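Local coordinates for structural protein VP1 (Trichodysplasia spinulosa-associated polyomavirus, PDB 4U60) that forms the pentameric building block of the viral capsid and binds sialylated glycans such as the GM1 oligosaccharide, at residues Ser196-Asn200 against Thr201-Gly205. Sequence-based numbering, arbitrary orientation.
Sequences SKNEN and TRYYG. With EDO (1,2-ethanediol), chain S.
Thr201 N donates a weak hydrogen bond (3.4 Å) to Asn198 O, closing the type I beta turn from Asn198 to Thr201; Arg202 NH1 reaches Glu199 O at 3.1 Å in a second weak bond, with a bent N-H···O angle of 131°. The Arg202 chain folds back at chi2 (-59°), which swings the guanidinium round to meet this carbonyl with its edge. The turn leads into strand 201-208 of the VP1 jelly roll, which pairs antiparallel with strand 129-136 and whose Tyr204 and Gly205 extend the sheet onto a second subunit. Carbon contact comes from CB of Asn198, which lies at the ring edge of Tyr203, 4.0 Å from CE2, with amide and ring planes 76° apart. Beyond the contact, Asn198 ND2 bonds to Asp194 O and Tyr203 OH to Glu98 of the second subunit. One water, 2.8 Å from Asn198 OD1 and 2.7 Å from Thr201 OG1, bridges these two side chains, which point the same way, and a second donates to Asn198 O and takes a weak bond from Arg202 NH1. A 1,2-ethanediol, probably carried over from crystallisation, accepts from Arg202 NH2 through O1 (2.8 Å) and donates through O2 to Asn200 OD1, which also accepts from Leu236 N.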
# COMPACT_ATOMS: atom_id res chain seq x y z
N SER C 196 28.13 0.77 -8.29
CA SER C 196 29.23 -0.05 -8.79
C SER C 196 30.32 -0.23 -7.75
O SER C 196 31.26 -0.99 -7.97
CB SER C 196 29.85 0.56 -10.07
OG SER C 196 30.63 1.72 -9.75
N LYS C 197 30.23 0.51 -6.65
CA LYS C 197 31.19 0.37 -5.55
C LYS C 197 30.40 0.03 -4.29
O LYS C 197 29.47 -0.77 -4.38
CB LYS C 197 32.04 1.64 -5.42
CG LYS C 197 32.87 1.93 -6.68
CD LYS C 197 33.75 3.14 -6.44
CE LYS C 197 34.43 3.62 -7.70
NZ LYS C 197 35.40 2.63 -8.22
N ASN C 198 30.77 0.60 -3.15
CA ASN C 198 30.06 0.39 -1.88
C ASN C 198 29.94 -1.07 -1.47
O ASN C 198 28.96 -1.49 -0.84
CB ASN C 198 28.69 1.09 -1.92
CG ASN C 198 28.82 2.59 -1.82
OD1 ASN C 198 29.44 3.09 -0.89
ND2 ASN C 198 28.31 3.31 -2.80
N GLU C 199 30.98 -1.83 -1.74
CA GLU C 199 31.04 -3.22 -1.35
C GLU C 199 31.10 -3.38 0.19
O GLU C 199 30.70 -4.40 0.72
CB GLU C 199 32.26 -3.89 -2.00
CG GLU C 199 32.21 -3.87 -3.54
CD GLU C 199 32.84 -2.64 -4.23
OE1 GLU C 199 33.14 -1.59 -3.59
OE2 GLU C 199 33.02 -2.74 -5.49
N ASN C 200 31.56 -2.34 0.87
CA ASN C 200 31.76 -2.34 2.29
C ASN C 200 30.82 -1.37 3.03
O ASN C 200 31.11 -0.97 4.14
CB ASN C 200 33.24 -1.98 2.54
CG ASN C 200 33.71 -2.36 3.93
OD1 ASN C 200 33.29 -3.37 4.50
ND2 ASN C 200 34.63 -1.55 4.47
N THR C 201 29.69 -1.04 2.41
CA THR C 201 28.63 -0.22 2.99
C THR C 201 27.29 -0.83 2.63
O THR C 201 27.12 -1.39 1.56
CB THR C 201 28.71 1.24 2.47
OG1 THR C 201 29.92 1.84 2.99
CG2 THR C 201 27.47 2.08 2.84
N ARG C 202 26.32 -0.72 3.52
CA ARG C 202 24.94 -1.06 3.17
C ARG C 202 24.16 0.23 3.15
O ARG C 202 24.27 1.03 4.08
CB ARG C 202 24.33 -1.99 4.20
CG ARG C 202 25.19 -3.19 4.55
CD ARG C 202 25.51 -4.07 3.33
NE ARG C 202 26.29 -5.20 3.80
CZ ARG C 202 27.57 -5.42 3.56
NH1 ARG C 202 28.29 -4.67 2.72
NH2 ARG C 202 28.13 -6.45 4.15
N TYR C 203 23.36 0.45 2.12
CA TYR C 203 22.51 1.65 2.08
C TYR C 203 21.08 1.29 1.66
O TYR C 203 20.84 0.30 0.98
CB TYR C 203 23.07 2.77 1.16
CG TYR C 203 23.29 2.37 -0.28
CD1 TYR C 203 22.24 2.40 -1.21
CD2 TYR C 203 24.55 2.00 -0.73
CE1 TYR C 203 22.46 2.04 -2.54
CE2 TYR C 203 24.78 1.65 -2.05
CZ TYR C 203 23.74 1.66 -2.94
OH TYR C 203 23.95 1.30 -4.25
N TYR C 204 20.15 2.11 2.15
CA TYR C 204 18.71 1.87 1.98
C TYR C 204 18.09 3.22 1.79
O TYR C 204 18.30 4.11 2.60
CB TYR C 204 18.08 1.20 3.23
CG TYR C 204 18.88 0.05 3.77
CD1 TYR C 204 20.02 0.27 4.54
CD2 TYR C 204 18.51 -1.26 3.52
CE1 TYR C 204 20.78 -0.78 5.03
CE2 TYR C 204 19.27 -2.32 4.02
CZ TYR C 204 20.40 -2.07 4.77
OH TYR C 204 21.18 -3.09 5.30
N GLY C 205 17.26 3.36 0.76
CA GLY C 205 16.63 4.64 0.50
C GLY C 205 15.26 4.53 -0.14
O GLY C 205 14.92 3.52 -0.76
C1 EDO S . 31.54 -6.18 3.61
O1 EDO S . 30.60 -7.06 2.98
C2 EDO S . 32.91 -6.85 3.75
O2 EDO S . 33.97 -5.94 3.40
O HOH W 1 31.45 2.68 0.96
O HOH W 2 27.47 -3.82 -0.00